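PDB 6HKE: possible TctC subunit of the Tripartite Tricarboxylate Transport(TTT) Family from Rhodopseudomonas palustris, which binds malate in the periplasm and probably hands it to a tripartite tricarboxylate transporter for high-affinity uptake of C4-dicarboxylates. Local coordinates for residues T103-L107 with P287-L293; L178-V182 with G203-A207; I193-V197 with D216-P220. The protein carries 2 engineered substitutions. One frame throughout, in Å; residues are numbered along the deposited sequence.

Contact 1 of 3, residues T103-L107 with P287-L293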
loop_
_atom_site.group_PDB
_atom_site.type_symbol
_atom_site.label_atom_id
_atom_site.label_comp_id
_atom_site.label_asym_id
_atom_site.label_seq_id
_atom_site.Cartn_x
_atom_site.Cartn_y
_atom_site.Cartn_z
ATOM N N THR A 103 -9.440 11.357 11.025
ATOM C CA THR A 103 -10.366 12.018 10.091
ATOM C C THR A 103 -9.840 11.729 8.693
ATOM O O THR A 103 -8.798 12.269 8.301
ATOM C CB THR A 103 -10.537 13.500 10.430
ATOM O OG1 THR A 103 -11.063 13.499 11.755
ATOM C CG2 THR A 103 -11.469 14.216 9.480
ATOM N N PRO A 104 -10.534 10.845 7.943
ATOM C CA PRO A 104 -10.212 10.585 6.547
ATOM C C PRO A 104 -10.276 11.901 5.765
ATOM O O PRO A 104 -11.200 12.637 5.958
ATOM C CB PRO A 104 -11.317 9.625 6.080
ATOM C CG PRO A 104 -12.424 9.861 7.074
ATOM C CD PRO A 104 -11.718 10.104 8.379
ATOM N N VAL A 105 -9.304 12.159 4.903
ATOM C CA VAL A 105 -9.274 13.376 4.049
ATOM C C VAL A 105 -9.668 12.969 2.631
ATOM O O VAL A 105 -10.648 13.554 2.107
ATOM C CB VAL A 105 -7.896 14.057 4.121
ATOM C CG1 VAL A 105 -7.740 15.193 3.126
ATOM C CG2 VAL A 105 -7.640 14.547 5.524
ATOM N N ALA A 106 -8.942 12.004 2.046
ATOM C CA ALA A 106 -8.982 11.711 0.598
ATOM C C ALA A 106 -8.368 10.344 0.264
ATOM O O ALA A 106 -7.229 10.077 0.701
ATOM C CB ALA A 106 -8.252 12.808 -0.129
ATOM N N LEU A 107 -9.081 9.537 -0.531
ATOM C CA LEU A 107 -8.467 8.446 -1.334
ATOM C C LEU A 107 -7.465 9.077 -2.308
ATOM O O LEU A 107 -7.846 10.025 -3.001
ATOM C CB LEU A 107 -9.540 7.690 -2.108
ATOM C CG LEU A 107 -9.035 6.520 -2.944
ATOM C CD1 LEU A 107 -8.353 5.463 -2.081
ATOM C CD2 LEU A 107 -10.194 5.918 -3.711
ATOM N N PRO A 287 -14.328 12.644 1.292
ATOM C CA PRO A 287 -13.739 12.032 2.492
ATOM C C PRO A 287 -14.353 10.691 2.947
ATOM O O PRO A 287 -13.631 9.843 3.479
ATOM C CB PRO A 287 -14.011 13.106 3.551
ATOM C CG PRO A 287 -13.921 14.414 2.765
ATOM C CD PRO A 287 -14.589 14.087 1.447
ATOM N N VAL A 288 -15.665 10.524 2.770
ATOM C CA VAL A 288 -16.425 9.351 3.298
ATOM C C VAL A 288 -16.119 8.107 2.447
ATOM O O VAL A 288 -16.107 6.992 3.013
ATOM C CB VAL A 288 -17.937 9.645 3.387
ATOM C CG1 VAL A 288 -18.610 9.674 2.023
ATOM C CG2 VAL A 288 -18.651 8.674 4.321
ATOM N N VAL A 289 -15.817 8.269 1.154
ATOM C CA VAL A 289 -15.434 7.111 0.303
ATOM C C VAL A 289 -14.295 6.370 1.008
ATOM O O VAL A 289 -14.332 5.116 1.062
ATOM C CB VAL A 289 -15.024 7.545 -1.114
ATOM C CG1 VAL A 289 -14.313 6.414 -1.852
ATOM C CG2 VAL A 289 -16.230 8.062 -1.893
ATOM N N LEU A 290 -13.327 7.121 1.536
ATOM C CA LEU A 290 -12.138 6.553 2.216
ATOM C C LEU A 290 -12.530 5.958 3.573
ATOM O O LEU A 290 -11.971 4.895 3.941
ATOM C CB LEU A 290 -11.074 7.641 2.363
ATOM C CG LEU A 290 -9.866 7.242 3.202
ATOM C CD1 LEU A 290 -9.199 6.013 2.629
ATOM C CD2 LEU A 290 -8.895 8.402 3.314
ATOM N N ALA A 291 -13.425 6.611 4.307
ATOM C CA ALA A 291 -13.982 6.096 5.591
ATOM C C ALA A 291 -14.681 4.749 5.336
ATOM O O ALA A 291 -14.528 3.823 6.190
ATOM C CB ALA A 291 -14.931 7.099 6.194
ATOM N N GLN A 292 -15.387 4.636 4.203
ATOM C CA GLN A 292 -16.138 3.412 3.802
ATOM C C GLN A 292 -15.146 2.298 3.416
ATOM O O GLN A 292 -15.416 1.144 3.779
ATOM C CB GLN A 292 -17.116 3.712 2.667
ATOM C CG GLN A 292 -18.015 2.530 2.325
ATOM C CD GLN A 292 -18.867 2.091 3.490
ATOM O OE1 GLN A 292 -19.324 2.895 4.296
ATOM N NE2 GLN A 292 -19.123 0.795 3.558
ATOM N N LEU A 293 -14.028 2.639 2.757
ATOM C CA LEU A 293 -12.940 1.691 2.403
ATOM C C LEU A 293 -12.282 1.190 3.686
ATOM O O LEU A 293 -12.003 -0.007 3.749
ATOM C CB LEU A 293 -11.884 2.361 1.512
ATOM C CG LEU A 293 -12.172 2.393 0.015
ATOM C CD1 LEU A 293 -11.067 3.135 -0.723
ATOM C CD2 LEU A 293 -12.340 0.994 -0.563
#

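Contact 2 of 3, residues L178-V182 with G203-A207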
loop_
_atom_site.group_PDB
_atom_site.type_symbol
_atom_site.label_atom_id
_atom_site.label_comp_id
_atom_site.label_asym_id
_atom_site.label_seq_id
_atom_site.Cartn_x
_atom_site.Cartn_y
_atom_site.Cartn_z
ATOM N N LEU A 178 12.246 -4.830 -2.211
ATOM C CA LEU A 178 12.349 -5.095 -3.666
ATOM C C LEU A 178 13.818 -5.262 -4.030
ATOM O O LEU A 178 14.115 -6.248 -4.693
ATOM C CB LEU A 178 11.721 -3.961 -4.479
ATOM C CG LEU A 178 11.614 -4.233 -5.976
ATOM C CD1 LEU A 178 10.743 -5.450 -6.236
ATOM C CD2 LEU A 178 11.072 -3.014 -6.707
ATOM N N GLN A 179 14.685 -4.329 -3.617
ATOM C CA GLN A 179 16.152 -4.398 -3.880
ATOM C C GLN A 179 16.697 -5.741 -3.372
ATOM O O GLN A 179 17.501 -6.340 -4.086
ATOM C CB GLN A 179 16.891 -3.196 -3.290
ATOM C CG GLN A 179 17.098 -2.071 -4.300
ATOM C CD GLN A 179 17.025 -0.697 -3.672
ATOM O OE1 GLN A 179 17.598 -0.443 -2.610
ATOM N NE2 GLN A 179 16.318 0.211 -4.333
ATOM N N ALA A 180 16.233 -6.222 -2.216
ATOM C CA ALA A 180 16.611 -7.537 -1.652
ATOM C C ALA A 180 16.163 -8.668 -2.592
ATOM O O ALA A 180 16.875 -9.687 -2.676
ATOM C CB ALA A 180 15.978 -7.683 -0.294
ATOM N N LEU A 181 14.998 -8.518 -3.236
ATOM C CA LEU A 181 14.453 -9.497 -4.213
ATOM C C LEU A 181 15.282 -9.438 -5.508
ATOM O O LEU A 181 15.556 -10.484 -6.068
ATOM C CB LEU A 181 12.965 -9.217 -4.458
ATOM C CG LEU A 181 12.223 -10.360 -5.157
ATOM C CD1 LEU A 181 11.991 -11.519 -4.205
ATOM C CD2 LEU A 181 10.913 -9.897 -5.756
ATOM N N VAL A 182 15.699 -8.248 -5.930
ATOM C CA VAL A 182 16.557 -8.006 -7.125
ATOM C C VAL A 182 17.917 -8.683 -6.937
ATOM O O VAL A 182 18.466 -9.148 -7.942
ATOM C CB VAL A 182 16.730 -6.497 -7.397
ATOM C CG1 VAL A 182 17.869 -6.199 -8.378
ATOM C CG2 VAL A 182 15.422 -5.886 -7.877
ATOM N N GLY A 203 13.550 -6.151 -16.131
ATOM C CA GLY A 203 13.710 -7.615 -16.043
ATOM C C GLY A 203 14.387 -8.090 -14.759
ATOM O O GLY A 203 14.860 -9.245 -14.753
ATOM N N LYS A 204 14.393 -7.290 -13.689
ATOM C CA LYS A 204 15.180 -7.586 -12.452
ATOM C C LYS A 204 14.411 -8.531 -11.516
ATOM O O LYS A 204 15.045 -9.132 -10.646
ATOM C CB LYS A 204 15.562 -6.304 -11.713
ATOM C CG LYS A 204 16.691 -5.508 -12.341
ATOM C CD LYS A 204 16.695 -4.074 -11.866
ATOM C CE LYS A 204 18.040 -3.397 -12.038
ATOM N NZ LYS A 204 17.932 -1.922 -11.894
ATOM N N VAL A 205 13.102 -8.681 -11.686
ATOM C CA VAL A 205 12.315 -9.664 -10.895
ATOM C C VAL A 205 11.244 -10.211 -11.821
ATOM O O VAL A 205 11.158 -9.721 -12.964
ATOM C CB VAL A 205 11.706 -9.030 -9.627
ATOM C CG1 VAL A 205 12.776 -8.528 -8.666
ATOM C CG2 VAL A 205 10.729 -7.923 -9.965
ATOM N N LYS A 206 10.444 -11.156 -11.334
ATOM C CA LYS A 206 9.314 -11.711 -12.108
ATOM C C LYS A 206 8.058 -11.720 -11.233
ATOM O O LYS A 206 8.197 -11.747 -9.986
ATOM C CB LYS A 206 9.676 -13.088 -12.668
ATOM C CG LYS A 206 10.208 -14.102 -11.678
ATOM C CD LYS A 206 10.677 -15.347 -12.377
ATOM C CE LYS A 206 10.846 -16.522 -11.440
ATOM N NZ LYS A 206 11.092 -17.776 -12.191
ATOM N N ALA A 207 6.897 -11.600 -11.887
ATOM C CA ALA A 207 5.545 -11.712 -11.301
ATOM C C ALA A 207 5.019 -13.108 -11.624
ATOM O O ALA A 207 5.264 -13.549 -12.726
ATOM C CB ALA A 207 4.642 -10.656 -11.887
HETATM O O HOH W 1 15.792 -11.255 -8.735
HETATM O O HOH W 2 17.671 -9.591 -10.422
#

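Contact 3 of 3, residues I193-V197 with D216-P220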
loop_
_atom_site.group_PDB
_atom_site.type_symbol
_atom_site.label_atom_id
_atom_site.label_comp_id
_atom_site.label_asym_id
_atom_site.label_seq_id
_atom_site.Cartn_x
_atom_site.Cartn_y
_atom_site.Cartn_z
ATOM N N ILE A 193 1.756 -2.620 -7.335
ATOM C CA ILE A 193 2.175 -2.581 -8.758
ATOM C C ILE A 193 3.118 -1.390 -9.000
ATOM O O ILE A 193 4.072 -1.582 -9.773
ATOM C CB ILE A 193 0.928 -2.590 -9.673
ATOM C CG1 ILE A 193 1.308 -2.834 -11.132
ATOM C CG2 ILE A 193 0.108 -1.331 -9.510
ATOM C CD1 ILE A 193 0.137 -3.171 -12.011
ATOM N N VAL A 194 2.887 -0.217 -8.396
ATOM C CA VAL A 194 3.753 0.983 -8.640
ATOM C C VAL A 194 5.190 0.691 -8.206
ATOM O O VAL A 194 6.087 1.174 -8.848
ATOM C CB VAL A 194 3.253 2.286 -7.985
ATOM C CG1 VAL A 194 1.929 2.726 -8.571
ATOM C CG2 VAL A 194 3.171 2.180 -6.483
ATOM N N ASN A 195 5.410 -0.087 -7.159
ATOM C CA ASN A 195 6.791 -0.478 -6.791
ATOM C C ASN A 195 7.335 -1.506 -7.785
ATOM O O ASN A 195 8.523 -1.399 -8.137
ATOM C CB ASN A 195 6.876 -1.076 -5.394
ATOM C CG ASN A 195 8.274 -0.960 -4.836
ATOM O OD1 ASN A 195 8.937 0.059 -5.031
ATOM N ND2 ASN A 195 8.717 -1.991 -4.139
ATOM N N ALA A 196 6.517 -2.473 -8.199
ATOM C CA ALA A 196 6.969 -3.672 -8.940
ATOM C C ALA A 196 7.306 -3.313 -10.400
ATOM O O ALA A 196 8.201 -3.960 -10.980
ATOM C CB ALA A 196 5.911 -4.738 -8.868
ATOM N N VAL A 197 6.617 -2.330 -10.984
ATOM C CA VAL A 197 6.606 -2.158 -12.464
ATOM C C VAL A 197 8.021 -1.858 -12.940
ATOM O O VAL A 197 8.492 -2.549 -13.828
ATOM C CB VAL A 197 5.569 -1.127 -12.960
ATOM C CG1 VAL A 197 6.025 -0.434 -14.239
ATOM C CG2 VAL A 197 4.222 -1.792 -13.186
ATOM N N ASP A 216 -3.943 -6.377 -15.552
ATOM C CA ASP A 216 -3.662 -4.926 -15.606
ATOM C C ASP A 216 -2.961 -4.626 -16.932
ATOM O O ASP A 216 -1.979 -5.256 -17.281
ATOM C CB ASP A 216 -2.888 -4.493 -14.366
ATOM C CG ASP A 216 -2.965 -3.004 -14.091
ATOM O OD1 ASP A 216 -2.529 -2.224 -14.970
ATOM O OD2 ASP A 216 -3.438 -2.634 -12.990
ATOM N N PRO A 217 -3.436 -3.646 -17.721
ATOM C CA PRO A 217 -2.784 -3.328 -18.987
ATOM C C PRO A 217 -1.324 -2.837 -18.895
ATOM O O PRO A 217 -0.683 -2.921 -19.891
ATOM C CB PRO A 217 -3.707 -2.282 -19.642
ATOM C CG PRO A 217 -4.670 -1.820 -18.573
ATOM C CD PRO A 217 -4.648 -2.851 -17.465
ATOM N N VAL A 218 -0.797 -2.409 -17.740
ATOM C CA VAL A 218 0.656 -2.070 -17.621
ATOM C C VAL A 218 1.475 -3.349 -17.410
ATOM O O VAL A 218 2.716 -3.266 -17.538
ATOM C CB VAL A 218 0.985 -1.052 -16.509
ATOM C CG1 VAL A 218 0.107 0.186 -16.583
ATOM C CG2 VAL A 218 0.924 -1.683 -15.136
ATOM N N VAL A 219 0.843 -4.469 -17.033
ATOM C CA VAL A 219 1.545 -5.784 -16.942
ATOM C C VAL A 219 0.641 -6.849 -17.548
ATOM O O VAL A 219 0.222 -7.789 -16.875
ATOM C CB VAL A 219 1.983 -6.109 -15.501
ATOM C CG1 VAL A 219 3.059 -5.143 -15.033
ATOM C CG2 VAL A 219 0.830 -6.134 -14.512
ATOM N N PRO A 220 0.337 -6.753 -18.860
ATOM C CA PRO A 220 -0.728 -7.557 -19.447
ATOM C C PRO A 220 -0.379 -9.047 -19.595
ATOM O O PRO A 220 -1.309 -9.823 -19.731
ATOM C CB PRO A 220 -0.989 -6.865 -20.801
ATOM C CG PRO A 220 0.331 -6.211 -21.153
ATOM C CD PRO A 220 0.994 -5.867 -19.835
#

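Contact 1 of 3, residues T103-L107 with P287-L293
The carbonyl oxygen of V105 takes a hydrogen bond from N256 ND2 of helix 249-263, and P287 packs against it. P287 brings carbon only, with its CG 3.4 Å from V105 O and its CA 3.5 Å from that oxygen. The second is a CA-H...O contact with an angle of 126° at the hydrogen, bent and therefore a minor addition to the hydrogen bond from N256. The favour is returned across the interface, where CB of the P104 ring rests 3.5 Å from P287 O, a carbonyl that also takes weak bonds from the backbone N of L290 and A291. The same ring also packs on aliphatic carbon. Its CB lies 3.9 Å from L290 CD2, and its CG lies 3.8 Å from A291 CB. L290 fills the middle of the contact: with CG anti to the backbone N (chi1 173°), CD2 reaches over the strand backbone to 3.5 Å from A106 O, while CB lies against the N of L107. At the far end the side chains of L107 and L293 cross at about a right angle, their CD1 methyls 3.8 Å apart. The helix runs nearly square to the strand (98°). In this type II periplasmic-binding-protein fold the side chain of L290 lies about 8 Å from that of malate-binding H80. V105 and A106 form a classic beta bulge against L241, and both turn their CB away from helix 287-293; the side chain of V105 touches L255 and that of A106 touches V259, both of helix 249-263. The bulged end of strand 102-118 is thus packed by two helices, while W238 and F242 of the neighbouring strand 236-244 also touch L290.

Contact 2 of 3, residues L178-V182 with G203-A207
V182, L181 and V205 meet through branched aliphatic groups, with no ring or side-chain amide laid face or edge against another; the flat groups are peptide carbonyls, linked by water. One water hydrogen-bonds L181 O at 2.8 Å and K204 O at 3.0 Å. A second joins V182 O at 2.6 Å to the same K204 O at 2.7 Å, so K204 O can accept from two waters, whose protons are probably shared with other acceptors. The apolar centre is V205 CG1, which sits anti to its own carbonyl carbon (chi1 -63°) and thereby meets L181 CD2 at 3.7 Å and V182 CG2 at 3.8 Å. V182 CG2 also lies 3.9 Å from K204 CB, beyond which the lysine chain leads away to a salt bridge with E202. Alanine at V182 would strip both gamma methyls and is likely to leave K204 CB and one flank of V205 CG1 without cover. The contact fastens the last turn of helix 174-182 to K204 and V205, at strand 205-210, just past the Schellman motif at G203; V205 also packs on A199 and L200 of helix 193-201, and L178 and L181 rest on L116 of strand 102-118.

Contact 3 of 3, residues I193-V197 with D216-P220
I193 is extended through both torsions, CG1 anti to the backbone N (chi1 -169°) and CD1 anti to CA (chi2 167°), which carries its CD1 from helix 193-201 up against the loop D216-P220. The loop is a type I beta turn from D216 to V219 reinforced by an Asx turn, and it offers the helix two valines and one face of a carboxylate. CD1 of I193 lies 3.5 Å from V218 CG2, the tightest approach here, and 3.9 Å from V219 CG2. It also sits over the face of the D216 carboxylate, 3.7 Å from D216 CG. One turn further along, V197 crosses V218 at about a right angle, its CG2 3.8 Å from V218 CG2 and 4.0 Å from V219 CG1, so both valines are shared between I193 and V197. I193 follows Q192, a malate-binding residue, and packs on M111 of strand 102-118; the side chain of D216 rests on P112 of the same strand. The turn itself is fixed by two bonds: V219 N donates to D216 O at 2.9 Å, and V218 N donates almost straight (173°) to the anti lone pair of D216 OD1 at 3.3 Å.

How the contacts relate
Contact 2 and contact 3 are neighbours, with centres 13 Å apart and L178 CD2 lying 3.3 Å from N195 O; along the chain they interlock, in the order 178-182, 193-197, 203-207, 216-220. Contact 1 joins 103-107 to 287-293 and so encloses both in sequence. Its centre is 25 Å from that of contact 3 and 33 Å from that of contact 2, on the other side of the chain's centre from contact 2. Strand 102-118 connects them: it carries one segment of contact 1 and pairs with strand 205-210 of contact 2, while its M111 and P112 meet contact 3. T174 begins helix 174-182 and Q192 directly precedes helix 193-201, so both helices start at the malate pocket.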